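Local coordinates for GTPase-activating protein GYP1 (Saccharomyces cerevisiae, PDB 1FKM) that switches off Ypt/Rab GTPases of the Golgi and vacuole by speeding their GTP hydrolysis, lending an arginine and a glutamine finger in trans, at residues R39-V42 / W43-I47; K107-Q110 / N111-R115; K205-S208 / Q209-R213. All coordinates share one frame; numbering follows the deposited sequence.

Contact 1: R39-V42 / W43-I47; sequences RPVV and WKLLI
R39 and W43 stand one turn apart on the short helix 39-46 of the all-helical Rab-GAP TBC domain, and their side chains run next to each other on the same flank of it. This i to i+4 pair joins a charged chain to an aromatic ring. R39 CB lies over one face of the indole, toward the rim and 4.2 Å above the plane, and farther along the chain R39 CD comes 3.8 Å from W43 NE1. The guanidinium does not stack: its plane stands 72° from that of the ring. Both groups are drawn to one acid in helix 247-261, since R39 NE makes a salt bridge to D255 OD1 and W43 NE1 a hydrogen bond to the same oxygen. A leucine in place of W43 would probably leave D255 with R39 but no indole N-H, and open a gap beside R39 CD where the ring now lies, against I251 and L258.

The apolar contacts repeat the same spacing. V41 CG1 meets L45 CD1 at 3.8 Å, and V42 CG1 meets L46 CD1 at 3.6 Å. In V42 the first torsion (chi1 180°) sets CG1 opposite the backbone N, close to its own carbonyl carbon and so facing the next turn, where L46 waits.

Backbone bonds hold these pairs in step. W43 N reaches R39 O at 2.8 Å, L45 N and L46 N bond to V41 O and V42 O, and K44 N to P40 O is longer at 3.3 Å. K44 sends its extended chain off to a salt bridge with D177 and a cation-pi contact with F144; on the way its CG passes 3.2 Å from P40 O.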
ATOM      1  N   ARG A  39      -2.558  -7.221 -12.466  1.00 20.44           N
ATOM      2  CA  ARG A  39      -2.337  -6.188 -11.459  1.00 20.03           C
ATOM      3  C   ARG A  39      -1.566  -4.941 -11.876  1.00 19.60           C
ATOM      4  O   ARG A  39      -1.996  -3.828 -11.581  1.00 21.99           O
ATOM      5  CB  ARG A  39      -1.699  -6.781 -10.198  1.00 23.29           C
ATOM      6  CG  ARG A  39      -2.689  -7.531  -9.330  1.00 24.11           C
ATOM      7  CD  ARG A  39      -2.197  -7.659  -7.891  1.00 23.87           C
ATOM      8  NE  ARG A  39      -3.199  -8.302  -7.048  1.00 22.16           N
ATOM      9  CZ  ARG A  39      -3.172  -9.579  -6.681  1.00 24.05           C
ATOM     10  NH1 ARG A  39      -2.185 -10.373  -7.079  1.00 25.18           N
ATOM     11  NH2 ARG A  39      -4.140 -10.064  -5.916  1.00 24.55           N
ATOM     12  N   PRO A  40      -0.416  -5.097 -12.548  1.00 18.96           N
ATOM     13  CA  PRO A  40       0.330  -3.898 -12.945  1.00 20.90           C
ATOM     14  C   PRO A  40      -0.547  -2.860 -13.643  1.00 22.44           C
ATOM     15  O   PRO A  40      -0.670  -1.725 -13.179  1.00 22.05           O
ATOM     16  CB  PRO A  40       1.412  -4.459 -13.863  1.00 17.80           C
ATOM     17  CG  PRO A  40       1.692  -5.799 -13.237  1.00 17.27           C
ATOM     18  CD  PRO A  40       0.295  -6.316 -12.974  1.00 17.22           C
ATOM     19  N   VAL A  41      -1.166  -3.262 -14.747  1.00 21.02           N
ATOM     20  CA  VAL A  41      -2.024  -2.355 -15.503  1.00 20.24           C
ATOM     21  C   VAL A  41      -3.239  -1.864 -14.719  1.00 18.87           C
ATOM     22  O   VAL A  41      -3.505  -0.661 -14.666  1.00 19.30           O
ATOM     23  CB  VAL A  41      -2.513  -3.017 -16.803  1.00 24.99           C
ATOM     24  CG1 VAL A  41      -3.576  -2.152 -17.465  1.00 27.31           C
ATOM     25  CG2 VAL A  41      -1.338  -3.204 -17.752  1.00 30.36           C
ATOM     26  N   VAL A  42      -3.967  -2.786 -14.098  1.00 16.21           N
ATOM     27  CA  VAL A  42      -5.168  -2.417 -13.355  1.00 16.53           C
ATOM     28  C   VAL A  42      -4.895  -1.500 -12.173  1.00 14.97           C
ATOM     29  O   VAL A  42      -5.656  -0.567 -11.935  1.00 15.68           O
ATOM     30  CB  VAL A  42      -5.941  -3.674 -12.881  1.00 17.23           C
ATOM     31  CG1 VAL A  42      -7.187  -3.259 -12.101  1.00 17.14           C
ATOM     32  CG2 VAL A  42      -6.346  -4.514 -14.093  1.00 17.20           C
ATOM     33  N   TRP A  43      -3.821  -1.751 -11.426  1.00 17.77           N
ATOM     34  CA  TRP A  43      -3.499  -0.879 -10.303  1.00 18.00           C
ATOM     35  C   TRP A  43      -3.207   0.543 -10.800  1.00 17.93           C
ATOM     36  O   TRP A  43      -3.631   1.524 -10.187  1.00 18.54           O
ATOM     37  CB  TRP A  43      -2.286  -1.412  -9.537  1.00 18.70           C
ATOM     38  CG  TRP A  43      -2.619  -2.440  -8.501  1.00 19.07           C
ATOM     39  CD1 TRP A  43      -3.681  -3.313  -8.507  1.00 19.15           C
ATOM     40  CD2 TRP A  43      -1.852  -2.749  -7.330  1.00 19.58           C
ATOM     41  NE1 TRP A  43      -3.612  -4.147  -7.408  1.00 21.50           N
ATOM     42  CE2 TRP A  43      -2.501  -3.822  -6.672  1.00 19.94           C
ATOM     43  CE3 TRP A  43      -0.677  -2.222  -6.773  1.00 18.43           C
ATOM     44  CZ2 TRP A  43      -2.013  -4.378  -5.489  1.00 19.23           C
ATOM     45  CZ3 TRP A  43      -0.189  -2.781  -5.588  1.00 18.97           C
ATOM     46  CH2 TRP A  43      -0.858  -3.844  -4.963  1.00 19.26           C
ATOM     47  N   LYS A  44      -2.480   0.656 -11.904  1.00 15.84           N
ATOM     48  CA  LYS A  44      -2.153   1.975 -12.447  1.00 16.23           C
ATOM     49  C   LYS A  44      -3.406   2.695 -12.936  1.00 17.52           C
ATOM     50  O   LYS A  44      -3.517   3.916 -12.805  1.00 17.72           O
ATOM     51  CB  LYS A  44      -1.129   1.844 -13.571  1.00 14.68           C
ATOM     52  CG  LYS A  44       0.217   1.304 -13.085  1.00 15.79           C
ATOM     53  CD  LYS A  44       1.199   1.096 -14.229  1.00 18.39           C
ATOM     54  CE  LYS A  44       2.440   0.333 -13.753  1.00 21.35           C
ATOM     55  NZ  LYS A  44       3.366   0.010 -14.876  1.00 24.13           N
ATOM     56  N   LEU A  45      -4.359   1.943 -13.478  1.00 19.36           N
ATOM     57  CA  LEU A  45      -5.607   2.543 -13.949  1.00 20.14           C
ATOM     58  C   LEU A  45      -6.477   2.981 -12.769  1.00 20.29           C
ATOM     59  O   LEU A  45      -7.009   4.087 -12.758  1.00 20.49           O
ATOM     60  CB  LEU A  45      -6.393   1.552 -14.817  1.00 21.56           C
ATOM     61  CG  LEU A  45      -5.865   1.258 -16.228  1.00 22.87           C
ATOM     62  CD1 LEU A  45      -6.568   0.030 -16.797  1.00 20.80           C
ATOM     63  CD2 LEU A  45      -6.092   2.482 -17.120  1.00 23.24           C
ATOM     64  N   LEU A  46      -6.605   2.119 -11.763  1.00 18.44           N
ATOM     65  CA  LEU A  46      -7.444   2.442 -10.612  1.00 20.21           C
ATOM     66  C   LEU A  46      -6.949   3.603  -9.759  1.00 21.31           C
ATOM     67  O   LEU A  46      -7.750   4.365  -9.218  1.00 22.14           O
ATOM     68  CB  LEU A  46      -7.624   1.205  -9.726  1.00 20.65           C
ATOM     69  CG  LEU A  46      -8.402   0.045 -10.357  1.00 21.23           C
ATOM     70  CD1 LEU A  46      -8.379  -1.165  -9.419  1.00 24.17           C
ATOM     71  CD2 LEU A  46      -9.837   0.488 -10.644  1.00 24.24           C
ATOM     72  N   ILE A  47      -5.635   3.746  -9.635  1.00 22.69           N
ATOM     73  CA  ILE A  47      -5.085   4.818  -8.814  1.00 24.05           C
ATOM     74  C   ILE A  47      -5.048   6.161  -9.553  1.00 24.93           C
ATOM     75  O   ILE A  47      -4.700   7.194  -8.971  1.00 26.87           O
ATOM     76  CB  ILE A  47      -3.668   4.443  -8.294  1.00 26.44           C
ATOM     77  CG1 ILE A  47      -3.340   5.281  -7.055  1.00 28.20           C
ATOM     78  CG2 ILE A  47      -2.622   4.647  -9.390  1.00 26.19           C
ATOM     79  CD1 ILE A  47      -2.065   4.870  -6.366  1.00 32.05           C
TER

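Contact 2: K107-Q110 / N111-R115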
ATOM      1  N   LYS A 107      21.030  -4.911  -3.770  1.00 25.67           N
ATOM      2  CA  LYS A 107      21.478  -3.528  -3.904  1.00 27.28           C
ATOM      3  C   LYS A 107      20.719  -2.737  -4.957  1.00 24.92           C
ATOM      4  O   LYS A 107      20.501  -1.536  -4.794  1.00 22.97           O
ATOM      5  CB  LYS A 107      22.978  -3.475  -4.211  1.00 39.26           C
ATOM      6  CG  LYS A 107      23.854  -3.615  -2.978  1.00 47.15           C
ATOM      7  CD  LYS A 107      23.581  -2.494  -1.980  1.00 51.86           C
ATOM      8  CE  LYS A 107      24.412  -2.660  -0.717  1.00 57.43           C
ATOM      9  NZ  LYS A 107      24.111  -1.600   0.288  1.00 61.63           N
ATOM     10  N   SER A 108      20.319  -3.404  -6.035  1.00 24.30           N
ATOM     11  CA  SER A 108      19.582  -2.734  -7.095  1.00 24.68           C
ATOM     12  C   SER A 108      18.252  -2.232  -6.547  1.00 22.23           C
ATOM     13  O   SER A 108      17.809  -1.133  -6.881  1.00 24.60           O
ATOM     14  CB  SER A 108      19.339  -3.690  -8.269  1.00 33.03           C
ATOM     15  OG  SER A 108      18.530  -4.782  -7.876  1.00 37.02           O
ATOM     16  N   VAL A 109      17.624  -3.037  -5.698  1.00 23.08           N
ATOM     17  CA  VAL A 109      16.341  -2.672  -5.100  1.00 21.85           C
ATOM     18  C   VAL A 109      16.517  -1.555  -4.078  1.00 22.61           C
ATOM     19  O   VAL A 109      15.727  -0.612  -4.039  1.00 22.82           O
ATOM     20  CB  VAL A 109      15.678  -3.889  -4.419  1.00 19.96           C
ATOM     21  CG1 VAL A 109      14.404  -3.461  -3.692  1.00 19.24           C
ATOM     22  CG2 VAL A 109      15.346  -4.945  -5.473  1.00 19.75           C
ATOM     23  N   GLN A 110      17.552  -1.655  -3.250  1.00 19.10           N
ATOM     24  CA  GLN A 110      17.799  -0.619  -2.255  1.00 21.78           C
ATOM     25  C   GLN A 110      18.042   0.734  -2.920  1.00 20.72           C
ATOM     26  O   GLN A 110      17.503   1.750  -2.486  1.00 19.19           O
ATOM     27  CB  GLN A 110      18.995  -1.001  -1.379  1.00 25.78           C
ATOM     28  CG  GLN A 110      18.664  -2.066  -0.343  1.00 30.57           C
ATOM     29  CD  GLN A 110      19.875  -2.498   0.456  1.00 33.67           C
ATOM     30  OE1 GLN A 110      20.816  -1.727   0.641  1.00 38.49           O
ATOM     31  NE2 GLN A 110      19.850  -3.726   0.950  1.00 36.02           N
ATOM     32  N   ASN A 111      18.854   0.746  -3.974  1.00 21.14           N
ATOM     33  CA  ASN A 111      19.152   1.985  -4.684  1.00 22.16           C
ATOM     34  C   ASN A 111      17.911   2.562  -5.373  1.00 21.13           C
ATOM     35  O   ASN A 111      17.734   3.784  -5.430  1.00 20.80           O
ATOM     36  CB  ASN A 111      20.259   1.760  -5.721  1.00 28.74           C
ATOM     37  CG  ASN A 111      21.582   1.363  -5.086  1.00 32.59           C
ATOM     38  OD1 ASN A 111      21.951   1.873  -4.034  1.00 33.93           O
ATOM     39  ND2 ASN A 111      22.306   0.459  -5.735  1.00 35.41           N
ATOM     40  N   SER A 112      17.059   1.689  -5.903  1.00 21.37           N
ATOM     41  CA  SER A 112      15.839   2.143  -6.566  1.00 19.96           C
ATOM     42  C   SER A 112      14.892   2.780  -5.555  1.00 19.96           C
ATOM     43  O   SER A 112      14.366   3.865  -5.795  1.00 19.01           O
ATOM     44  CB  SER A 112      15.126   0.978  -7.262  1.00 22.46           C
ATOM     45  OG  SER A 112      15.756   0.643  -8.486  1.00 22.03           O
ATOM     46  N   LEU A 113      14.674   2.106  -4.427  1.00 18.49           N
ATOM     47  CA  LEU A 113      13.782   2.640  -3.398  1.00 18.69           C
ATOM     48  C   LEU A 113      14.341   3.930  -2.803  1.00 19.36           C
ATOM     49  O   LEU A 113      13.596   4.841  -2.460  1.00 16.78           O
ATOM     50  CB  LEU A 113      13.550   1.598  -2.295  1.00 21.16           C
ATOM     51  CG  LEU A 113      12.821   0.326  -2.754  1.00 23.32           C
ATOM     52  CD1 LEU A 113      12.570  -0.593  -1.552  1.00 25.01           C
ATOM     53  CD2 LEU A 113      11.487   0.693  -3.422  1.00 21.57           C
ATOM     54  N   GLN A 114      15.662   4.009  -2.694  1.00 18.75           N
ATOM     55  CA  GLN A 114      16.311   5.202  -2.154  1.00 21.25           C
ATOM     56  C   GLN A 114      15.949   6.420  -3.014  1.00 20.21           C
ATOM     57  O   GLN A 114      15.561   7.473  -2.493  1.00 19.58           O
ATOM     58  CB  GLN A 114      17.832   4.990  -2.142  1.00 24.97           C
ATOM     59  CG  GLN A 114      18.692   6.209  -1.798  1.00 30.89           C
ATOM     60  CD  GLN A 114      18.675   6.570  -0.322  1.00 33.03           C
ATOM     61  OE1 GLN A 114      18.687   5.694   0.546  1.00 34.82           O
ATOM     62  NE2 GLN A 114      18.671   7.867  -0.030  1.00 32.28           N
ATOM     63  N   ARG A 115      16.070   6.268  -4.328  1.00 20.30           N
ATOM     64  CA  ARG A 115      15.763   7.361  -5.252  1.00 19.27           C
ATOM     65  C   ARG A 115      14.283   7.739  -5.233  1.00 18.70           C
ATOM     66  O   ARG A 115      13.931   8.923  -5.226  1.00 17.96           O
ATOM     67  CB  ARG A 115      16.176   6.986  -6.680  1.00 22.12           C
ATOM     68  CG  ARG A 115      17.681   6.858  -6.892  1.00 28.70           C
ATOM     69  CD  ARG A 115      18.020   6.690  -8.368  1.00 31.52           C
ATOM     70  NE  ARG A 115      17.753   5.347  -8.877  1.00 33.44           N
ATOM     71  CZ  ARG A 115      18.632   4.348  -8.859  1.00 36.74           C
ATOM     72  NH1 ARG A 115      19.845   4.535  -8.350  1.00 35.71           N
ATOM     73  NH2 ARG A 115      18.308   3.160  -9.362  1.00 34.84           N
TER
HETATM   74  O   HOH W   1      18.882   0.372  -8.895  1.00 32.40           O
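V109 and L113, one turn apart near the start of helix 107-123, point the same way and lie alongside each other, with V109 CG1 4.0 Å from L113 CD1. Going round the helix, S112 leans back over the preceding turn: its first torsion (chi1 -78°) puts OG beside its own backbone N, and S112 OG comes 3.2 Å from S108 O. Whether its proton goes there is not certain, because E175 OE2 is within hydrogen-bonding reach of the same hydroxyl and competes for its one proton. S108 O is well served anyway, taking S112 N at 3.1 Å and a water at 2.7 Å.

That water in turn accepts from R115 NH2 at 2.9 Å, so the arginine is tied back to a carbonyl nearly two turns earlier. One face of its guanidinium covers N111 O, 3.5 Å from the plane and over its centre; NH2 also forms a salt bridge with E175. On the exposed side, N111 folds its amide back over K107 O, which bonds N111 N at 2.9 Å; the amide ND2 is equally close but badly angled for a bond.

The Q110 side chain is about 9 Å from that of R96, the arginine finger. The buried face of V109, S112 and L113 rests on F141 of helix 133-145. R115 lies on Y68 and L72 of helix 57-74, and Q114 on I90 and E91 of helix 83-93.

Contact 3: K205-S208 / Q209-R213; sequences KNLS and QLVKR
V211 lies against L207, one turn back along helix 198-214, the two side chains pointing the same way. Starting at V211 CB, the first neighbour is a backbone oxygen: L207 O is 3.6 Å away, the same carbonyl that takes the bond from V211 N at 3.0 Å. CG2 goes closer still. The first torsion (chi1 179°) turns CG1 opposite the backbone N and leaves CG2 on the N side, facing the earlier turn, so V211 CG2 sits 3.2 Å from L207 O. From there the same methyl reaches the other side chain, V211 CG2 to L207 CD1 at 4.0 Å. F229 packs on both residues.

The polar side faces outward. S208 OG is 2.8 Å from a water; its bridge to Q209 OE1 is doubtful, that distance being too short. Behind these side chains run regular i to i+4 bonds, among them L210 N to N206 O at 3.0 Å.

L207 and L210 meet A333 of helix 324-338, and L207 also touches A233 and M237 of helix 230-238. With K205, N206, Q209 and K212 exposed, this is an amphipathic helix on the outside of the all-helical TBC domain.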
ATOM      1  N   LYS A 205      -8.096   8.052  16.822  1.00 24.09           N
ATOM      2  CA  LYS A 205      -9.223   8.532  17.629  1.00 28.47           C
ATOM      3  C   LYS A 205     -10.539   8.017  17.037  1.00 25.90           C
ATOM      4  O   LYS A 205     -11.457   7.632  17.768  1.00 24.56           O
ATOM      5  CB  LYS A 205      -9.252  10.064  17.661  1.00 41.83           C
ATOM      6  CG  LYS A 205      -8.046  10.693  18.330  1.00 49.71           C
ATOM      7  CD  LYS A 205      -8.032  12.204  18.150  1.00 54.82           C
ATOM      8  CE  LYS A 205      -6.759  12.820  18.721  1.00 57.46           C
ATOM      9  NZ  LYS A 205      -6.703  14.292  18.490  1.00 61.32           N
ATOM     10  N   ASN A 206     -10.622   8.025  15.707  1.00 24.33           N
ATOM     11  CA  ASN A 206     -11.809   7.549  15.003  1.00 23.44           C
ATOM     12  C   ASN A 206     -12.026   6.061  15.250  1.00 22.50           C
ATOM     13  O   ASN A 206     -13.164   5.617  15.408  1.00 22.58           O
ATOM     14  CB  ASN A 206     -11.681   7.818  13.498  1.00 26.71           C
ATOM     15  CG  ASN A 206     -11.908   9.279  13.144  1.00 28.80           C
ATOM     16  OD1 ASN A 206     -11.652   9.704  12.019  1.00 32.09           O
ATOM     17  ND2 ASN A 206     -12.399  10.049  14.102  1.00 30.13           N
ATOM     18  N   LEU A 207     -10.940   5.292  15.285  1.00 22.92           N
ATOM     19  CA  LEU A 207     -11.034   3.854  15.537  1.00 22.78           C
ATOM     20  C   LEU A 207     -11.496   3.631  16.972  1.00 23.83           C
ATOM     21  O   LEU A 207     -12.325   2.767  17.245  1.00 23.50           O
ATOM     22  CB  LEU A 207      -9.677   3.170  15.323  1.00 22.40           C
ATOM     23  CG  LEU A 207      -9.566   1.688  15.715  1.00 22.64           C
ATOM     24  CD1 LEU A 207     -10.520   0.848  14.863  1.00 22.97           C
ATOM     25  CD2 LEU A 207      -8.124   1.217  15.540  1.00 21.98           C
ATOM     26  N   SER A 208     -10.949   4.428  17.882  1.00 21.94           N
ATOM     27  CA  SER A 208     -11.286   4.347  19.298  1.00 24.01           C
ATOM     28  C   SER A 208     -12.782   4.578  19.510  1.00 24.63           C
ATOM     29  O   SER A 208     -13.439   3.849  20.262  1.00 24.68           O
ATOM     30  CB  SER A 208     -10.485   5.402  20.069  1.00 28.17           C
ATOM     31  OG  SER A 208     -10.732   5.311  21.456  1.00 37.73           O
ATOM     32  N   GLN A 209     -13.312   5.602  18.847  1.00 25.00           N
ATOM     33  CA  GLN A 209     -14.725   5.954  18.957  1.00 27.43           C
ATOM     34  C   GLN A 209     -15.618   4.897  18.324  1.00 27.36           C
ATOM     35  O   GLN A 209     -16.698   4.591  18.836  1.00 28.66           O
ATOM     36  CB  GLN A 209     -14.987   7.305  18.286  1.00 38.71           C
ATOM     37  CG  GLN A 209     -14.366   8.503  18.997  1.00 46.97           C
ATOM     38  CD  GLN A 209     -15.026   8.807  20.331  1.00 51.32           C
ATOM     39  OE1 GLN A 209     -14.912   8.038  21.286  1.00 53.82           O
ATOM     40  NE2 GLN A 209     -15.728   9.933  20.400  1.00 55.02           N
ATOM     41  N   LEU A 210     -15.169   4.349  17.203  1.00 25.79           N
ATOM     42  CA  LEU A 210     -15.923   3.321  16.498  1.00 26.95           C
ATOM     43  C   LEU A 210     -16.081   2.090  17.387  1.00 25.74           C
ATOM     44  O   LEU A 210     -17.182   1.562  17.539  1.00 26.64           O
ATOM     45  CB  LEU A 210     -15.194   2.917  15.213  1.00 32.13           C
ATOM     46  CG  LEU A 210     -15.975   2.849  13.901  1.00 36.12           C
ATOM     47  CD1 LEU A 210     -15.115   2.132  12.861  1.00 32.04           C
ATOM     48  CD2 LEU A 210     -17.303   2.119  14.093  1.00 34.85           C
ATOM     49  N   VAL A 211     -14.975   1.637  17.969  1.00 24.50           N
ATOM     50  CA  VAL A 211     -14.994   0.459  18.827  1.00 25.59           C
ATOM     51  C   VAL A 211     -15.819   0.689  20.086  1.00 26.33           C
ATOM     52  O   VAL A 211     -16.491  -0.222  20.573  1.00 25.56           O
ATOM     53  CB  VAL A 211     -13.562   0.028  19.204  1.00 28.29           C
ATOM     54  CG1 VAL A 211     -13.601  -1.187  20.122  1.00 28.26           C
ATOM     55  CG2 VAL A 211     -12.784  -0.295  17.937  1.00 28.93           C
ATOM     56  N   LYS A 212     -15.776   1.906  20.612  1.00 23.72           N
ATOM     57  CA  LYS A 212     -16.551   2.230  21.799  1.00 28.14           C
ATOM     58  C   LYS A 212     -18.029   2.062  21.441  1.00 29.71           C
ATOM     59  O   LYS A 212     -18.853   1.709  22.287  1.00 27.97           O
ATOM     60  CB  LYS A 212     -16.283   3.672  22.237  1.00 37.18           C
ATOM     61  CG  LYS A 212     -17.012   4.065  23.510  1.00 42.48           C
ATOM     62  CD  LYS A 212     -16.726   5.503  23.899  1.00 46.47           C
ATOM     63  CE  LYS A 212     -17.479   5.882  25.166  1.00 50.45           C
ATOM     64  NZ  LYS A 212     -17.237   7.297  25.563  1.00 52.78           N
ATOM     65  N   ARG A 213     -18.340   2.304  20.170  1.00 34.36           N
ATOM     66  CA  ARG A 213     -19.698   2.200  19.641  1.00 37.59           C
ATOM     67  C   ARG A 213     -20.208   0.777  19.423  1.00 37.26           C
ATOM     68  O   ARG A 213     -21.293   0.435  19.883  1.00 36.80           O
ATOM     69  CB  ARG A 213     -19.795   2.948  18.307  1.00 45.89           C
ATOM     70  CG  ARG A 213     -20.400   4.339  18.372  1.00 51.21           C
ATOM     71  CD  ARG A 213     -20.175   5.075  17.048  1.00 56.56           C
ATOM     72  NE  ARG A 213     -21.000   6.274  16.913  1.00 61.12           N
ATOM     73  CZ  ARG A 213     -22.299   6.262  16.628  1.00 62.76           C
ATOM     74  NH1 ARG A 213     -22.933   5.111  16.444  1.00 62.99           N
ATOM     75  NH2 ARG A 213     -22.966   7.402  16.527  1.00 64.89           N
TER
HETATM   76  O   HOH W   2     -12.880   6.982  22.105  1.00 42.53           O

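In the fold
All three contacts join successive turns of one helix through i to i+4 bonds, each on its own helix of the Rab-GAP TBC domain, and their chemistry follows their depth. Contact 1 is the buried one, and its charges, R39 and K44, are paired with acids from other helices. Contact 2 is half covered; it mixes an apolar face with a water-bridged polar one, and is the one near a catalytic finger. Contact 3 is the most peripheral and has the most exposed residues, four of its eight touching ones. Contacts 1 and 2 share a neighbour, helix 133-145, with centres about 22 Å apart. Contact 3 lies across the chain's centre from both, against a different set of helices.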